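Local coordinates for protein succinate-semialdehyde dehydrogenase (Streptococcus pyogenes MGAS1882, PDB 4OGD) that probably catalyses the NADP+-dependent oxidation of succinic semialdehyde to succinate, as a member of the aldehyde dehydrogenase family, at residues 238-243 with 397-402; 376-381 with 405-410. All blocks are in the same frame, centred on the assembly; numbering follows the deposited sequence.

How the contacts relate
Contacts 1 and 2 lie about 13 Å apart, centre to centre, on the same side of the chain's centre, and both draw on helix 397-406. Contact 1 uses the first turns of this helix and contact 2 its end with the loop beyond. Along the chain the order is 238-243, 376-381, 397-402, 405-410, so the two contacts interleave. Both belong to the lobe built on the mixed sheet in which strands 268-272, 235-238, 391-393 and 411-414 run side by side. Helix 397-406, which links the last two of these strands, is thus held against the loop after strand 235-238 and against helix 374-382. Both contacts also reach the second subunit.

Contact 1 (238-243 with 397-402); sequences ILDDAD and QEHAKA
His399 reaches from helix 397-406 into the turn after strand 235-238, where Asp241 accepts a hydrogen bond from ND1 and Leu239 covers one ring face. The bond from His399 ND1 to Asp241 OD2 measures 2.7 Å with an N-H...O angle of 166°, nearly straight. The oxygen lies in the imidazole plane, but ND1 approaches the syn side of the carboxylate from well off that group's own plane, and the two planes are 64° apart. Over the face, Leu239 CD1 sits 3.7 Å from the centroid of the His399 ring in a CH-pi contact, displaced toward the rim. Asp240 OD1 stands at the ring edge, 3.5 Å from His399 CE1. With CG anti to the backbone N (chi1 -172°), His399 carries its ring toward the loop. The type I turn from Leu239 to Ala242, closed by Ala242 N to Leu239 O at 3.1 Å, brings all three loop side chains round the one ring. Helix 397-406 connects the neighbouring parallel strands 391-393 and 411-414 as a beta-alpha-beta unit, and this contact ties its start to the loop. Ser394 bonds Asp241 OD1, and Glu374 OE1 is hydrogen-bonded to His399 NE2. With carboxylates bonded at both ring nitrogens and a third at its edge, the imidazole would probably be stabilised in its protonated, cationic form.

Contact 2 (376-381 with 405-410); sequences EAIEVA and AKIETG
Helix 374-382 packs beside the end of helix 397-406 and the loop leading from it into strand 411-414, and the join between Ile378, Ala381, Lys406 and Ile407 is essentially apolar. Ile407 rests its terminal methyl against residues i and i+3 of the helix: CD1 is 4.0 Å from Ala381 CB and 4.2 Å from Ile378 CG1. Both of its torsions are near -60° (chi1 -50°, chi2 -54°), a folded shape that brings CD1 round to the helix although the CB of Ile407 does not point there. The same branch of Ile378 runs on to CD1, 3.9 Å from Lys406 CD, and its other branch, CG2, lies 3.9 Å from Lys406 O. The aliphatic part of the lysine is therefore what touches; its extended chain carries NZ onward, away from the helix. In the fold, helix 374-382 lies on strands 365-371, 268-272 and 235-238, and Ala381 and Ile407 both touch Ile237 of the last of these, which continues the apolar layer. Polar bonds join the same segments through Asn382, just past the helix segment, which bonds both Lys406 O and Glu408 N. A water lies 2.9 Å from Ala381 O and, weakly, 3.4 Å from Glu408 O. Glu408, centre of an inverse gamma turn, forms salt bridges with Lys430 and with Lys37 of the second subunit.

Contact 1 (238-243 with 397-402)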
loop_
_atom_site.group_PDB
_atom_site.type_symbol
_atom_site.label_atom_id
_atom_site.label_comp_id
_atom_site.label_asym_id
_atom_site.label_seq_id
_atom_site.Cartn_x
_atom_site.Cartn_y
_atom_site.Cartn_z
ATOM N N ILE A 238 -7.514 5.235 31.280
ATOM C CA ILE A 238 -6.996 5.217 32.642
ATOM C C ILE A 238 -7.500 3.971 33.367
ATOM O O ILE A 238 -8.671 3.896 33.744
ATOM C CB ILE A 238 -7.419 6.490 33.392
ATOM C CG1 ILE A 238 -6.962 7.728 32.618
ATOM C CG2 ILE A 238 -6.852 6.508 34.809
ATOM C CD1 ILE A 238 -7.441 9.015 33.219
ATOM N N LEU A 239 -6.623 2.985 33.538
ATOM C CA LEU A 239 -7.016 1.720 34.161
ATOM C C LEU A 239 -7.134 1.838 35.674
ATOM O O LEU A 239 -6.751 2.854 36.275
ATOM C CB LEU A 239 -6.040 0.595 33.791
ATOM C CG LEU A 239 -5.887 0.330 32.293
ATOM C CD1 LEU A 239 -5.093 -0.938 32.042
ATOM C CD2 LEU A 239 -7.253 0.236 31.646
ATOM N N ASP A 240 -7.671 0.787 36.287
ATOM C CA ASP A 240 -7.948 0.800 37.721
ATOM C C ASP A 240 -6.699 0.847 38.602
ATOM O O ASP A 240 -6.789 1.084 39.810
ATOM C CB ASP A 240 -8.860 -0.380 38.109
ATOM C CG ASP A 240 -8.256 -1.745 37.783
ATOM O OD1 ASP A 240 -7.096 -1.825 37.331
ATOM O OD2 ASP A 240 -8.952 -2.761 37.988
ATOM N N ASP A 241 -5.534 0.624 37.999
ATOM C CA ASP A 241 -4.266 0.656 38.730
ATOM C C ASP A 241 -3.327 1.754 38.223
ATOM O O ASP A 241 -2.108 1.663 38.381
ATOM C CB ASP A 241 -3.570 -0.709 38.680
ATOM C CG ASP A 241 -3.375 -1.219 37.267
ATOM O OD1 ASP A 241 -3.617 -0.443 36.315
ATOM O OD2 ASP A 241 -2.976 -2.397 37.103
ATOM N N ALA A 242 -3.898 2.785 37.607
ATOM C CA ALA A 242 -3.113 3.922 37.125
ATOM C C ALA A 242 -2.376 4.619 38.262
ATOM O O ALA A 242 -2.889 4.710 39.377
ATOM C CB ALA A 242 -4.002 4.915 36.399
ATOM N N ASP A 243 -1.174 5.105 37.968
ATOM C CA ASP A 243 -0.436 5.965 38.889
ATOM C C ASP A 243 -0.884 7.401 38.638
ATOM O O ASP A 243 -0.546 7.992 37.611
ATOM C CB ASP A 243 1.073 5.818 38.650
ATOM C CG ASP A 243 1.916 6.624 39.636
ATOM O OD1 ASP A 243 1.551 7.772 39.961
ATOM O OD2 ASP A 243 2.963 6.104 40.077
ATOM N N GLN A 397 2.870 -3.336 34.237
ATOM C CA GLN A 397 3.308 -3.341 32.839
ATOM C C GLN A 397 2.632 -4.413 31.990
ATOM O O GLN A 397 2.228 -4.144 30.855
ATOM C CB GLN A 397 4.830 -3.438 32.739
ATOM C CG GLN A 397 5.356 -3.319 31.319
ATOM C CD GLN A 397 6.831 -2.996 31.289
ATOM O OE1 GLN A 397 7.231 -1.852 31.498
ATOM N NE2 GLN A 397 7.653 -4.011 31.048
ATOM N N GLU A 398 2.489 -5.620 32.534
ATOM C CA GLU A 398 1.810 -6.683 31.794
ATOM C C GLU A 398 0.328 -6.372 31.571
ATOM O O GLU A 398 -0.220 -6.686 30.510
ATOM C CB GLU A 398 2.009 -8.046 32.464
ATOM C CG GLU A 398 3.418 -8.588 32.280
ATOM C CD GLU A 398 3.801 -8.717 30.817
ATOM O OE1 GLU A 398 3.072 -9.399 30.067
ATOM O OE2 GLU A 398 4.826 -8.128 30.412
ATOM N N HIS A 399 -0.299 -5.729 32.556
ATOM C CA HIS A 399 -1.688 -5.267 32.449
ATOM C C HIS A 399 -1.810 -4.252 31.314
ATOM O O HIS A 399 -2.695 -4.357 30.452
ATOM C CB HIS A 399 -2.122 -4.640 33.785
ATOM C CG HIS A 399 -3.582 -4.290 33.872
ATOM N ND1 HIS A 399 -4.115 -3.603 34.942
ATOM C CD2 HIS A 399 -4.618 -4.540 33.035
ATOM C CE1 HIS A 399 -5.412 -3.435 34.758
ATOM N NE2 HIS A 399 -5.744 -3.996 33.608
ATOM N N ALA A 400 -0.910 -3.273 31.313
ATOM C CA ALA A 400 -0.900 -2.234 30.284
ATOM C C ALA A 400 -0.713 -2.811 28.881
ATOM O O ALA A 400 -1.421 -2.423 27.947
ATOM C CB ALA A 400 0.183 -1.210 30.581
ATOM N N LYS A 401 0.248 -3.720 28.732
ATOM C CA LYS A 401 0.531 -4.330 27.430
ATOM C C LYS A 401 -0.640 -5.172 26.941
ATOM O O LYS A 401 -0.927 -5.209 25.744
ATOM C CB LYS A 401 1.785 -5.199 27.506
ATOM C CG LYS A 401 3.066 -4.414 27.679
ATOM C CD LYS A 401 4.193 -5.309 28.181
ATOM C CE LYS A 401 4.556 -6.381 27.172
ATOM N NZ LYS A 401 5.567 -7.352 27.686
ATOM N N ALA A 402 -1.312 -5.847 27.869
ATOM C CA ALA A 402 -2.421 -6.726 27.510
ATOM C C ALA A 402 -3.613 -5.917 27.007
ATOM O O ALA A 402 -4.247 -6.279 26.013
ATOM C CB ALA A 402 -2.817 -7.594 28.696
#

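Contact 2 (376-381 with 405-410)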
loop_
_atom_site.group_PDB
_atom_site.type_symbol
_atom_site.label_atom_id
_atom_site.label_comp_id
_atom_site.label_asym_id
_atom_site.label_seq_id
_atom_site.Cartn_x
_atom_site.Cartn_y
_atom_site.Cartn_z
ATOM N N GLU A 376 -15.641 -2.282 29.073
ATOM C CA GLU A 376 -16.311 -1.185 28.383
ATOM C C GLU A 376 -15.310 -0.132 27.897
ATOM O O GLU A 376 -15.502 0.455 26.836
ATOM C CB GLU A 376 -17.381 -0.555 29.270
ATOM C CG GLU A 376 -18.208 0.506 28.564
ATOM C CD GLU A 376 -19.458 0.854 29.327
ATOM O OE1 GLU A 376 -19.337 1.395 30.448
ATOM O OE2 GLU A 376 -20.566 0.558 28.817
ATOM N N ALA A 377 -14.248 0.100 28.662
ATOM C CA ALA A 377 -13.202 1.040 28.247
ATOM C C ALA A 377 -12.660 0.648 26.880
ATOM O O ALA A 377 -12.473 1.503 26.014
ATOM C CB ALA A 377 -12.071 1.073 29.266
ATOM N N ILE A 378 -12.413 -0.648 26.707
ATOM C CA ILE A 378 -11.900 -1.180 25.443
ATOM C C ILE A 378 -12.936 -1.064 24.327
ATOM O O ILE A 378 -12.626 -0.617 23.225
ATOM C CB ILE A 378 -11.446 -2.642 25.611
ATOM C CG1 ILE A 378 -10.226 -2.701 26.540
ATOM C CG2 ILE A 378 -11.133 -3.285 24.249
ATOM C CD1 ILE A 378 -9.983 -4.059 27.148
ATOM N N GLU A 379 -14.173 -1.450 24.629
ATOM C CA GLU A 379 -15.292 -1.309 23.693
ATOM C C GLU A 379 -15.447 0.130 23.186
ATOM O O GLU A 379 -15.562 0.366 21.976
ATOM C CB GLU A 379 -16.591 -1.760 24.369
ATOM C CG GLU A 379 -17.822 -1.734 23.462
ATOM C CD GLU A 379 -17.863 -2.907 22.505
ATOM O OE1 GLU A 379 -17.242 -3.948 22.817
ATOM O OE2 GLU A 379 -18.517 -2.794 21.446
ATOM N N VAL A 380 -15.441 1.089 24.110
ATOM C CA VAL A 380 -15.550 2.498 23.734
ATOM C C VAL A 380 -14.318 2.947 22.940
ATOM O O VAL A 380 -14.444 3.602 21.910
ATOM C CB VAL A 380 -15.785 3.406 24.963
ATOM C CG1 VAL A 380 -15.741 4.868 24.566
ATOM C CG2 VAL A 380 -17.129 3.084 25.589
ATOM N N ALA A 381 -13.134 2.556 23.396
ATOM C CA ALA A 381 -11.910 2.880 22.668
ATOM C C ALA A 381 -11.981 2.433 21.207
ATOM O O ALA A 381 -11.550 3.164 20.303
ATOM C CB ALA A 381 -10.694 2.261 23.367
ATOM N N ALA A 405 -2.885 -4.341 23.437
ATOM C CA ALA A 405 -3.050 -5.268 22.317
ATOM C C ALA A 405 -4.510 -5.381 21.908
ATOM O O ALA A 405 -4.815 -5.666 20.746
ATOM C CB ALA A 405 -2.495 -6.644 22.675
ATOM N N LYS A 406 -5.415 -5.149 22.854
ATOM C CA LYS A 406 -6.842 -5.247 22.556
ATOM C C LYS A 406 -7.416 -4.014 21.858
ATOM O O LYS A 406 -8.555 -4.045 21.385
ATOM C CB LYS A 406 -7.635 -5.552 23.827
ATOM C CG LYS A 406 -7.309 -6.916 24.404
ATOM C CD LYS A 406 -8.061 -7.157 25.706
ATOM C CE LYS A 406 -7.787 -8.558 26.231
ATOM N NZ LYS A 406 -8.410 -8.747 27.570
ATOM N N ILE A 407 -6.640 -2.938 21.788
ATOM C CA ILE A 407 -7.115 -1.719 21.132
ATOM C C ILE A 407 -6.874 -1.786 19.629
ATOM O O ILE A 407 -5.770 -2.131 19.178
ATOM C CB ILE A 407 -6.440 -0.445 21.694
ATOM C CG1 ILE A 407 -6.509 -0.423 23.226
ATOM C CG2 ILE A 407 -7.114 0.803 21.134
ATOM C CD1 ILE A 407 -7.930 -0.585 23.774
ATOM N N GLU A 408 -7.912 -1.465 18.860
ATOM C CA GLU A 408 -7.832 -1.412 17.405
ATOM C C GLU A 408 -7.244 -0.064 16.996
ATOM O O GLU A 408 -7.970 0.914 16.770
ATOM C CB GLU A 408 -9.225 -1.607 16.796
ATOM C CG GLU A 408 -9.775 -3.002 17.035
ATOM C CD GLU A 408 -11.157 -3.206 16.450
ATOM O OE1 GLU A 408 -11.885 -2.211 16.253
ATOM O OE2 GLU A 408 -11.517 -4.375 16.196
ATOM N N THR A 409 -5.918 -0.018 16.923
ATOM C CA THR A 409 -5.200 1.215 16.646
ATOM C C THR A 409 -3.771 0.883 16.242
ATOM O O THR A 409 -3.281 -0.214 16.522
ATOM C CB THR A 409 -5.179 2.134 17.889
ATOM O OG1 THR A 409 -4.715 3.430 17.508
ATOM C CG2 THR A 409 -4.262 1.572 18.970
ATOM N N GLY A 410 -3.089 1.833 15.606
ATOM C CA GLY A 410 -1.745 1.583 15.112
ATOM C C GLY A 410 -0.635 1.764 16.134
ATOM O O GLY A 410 0.473 1.244 15.957
HETATM O O HOH W 1 -8.935 3.239 19.000
#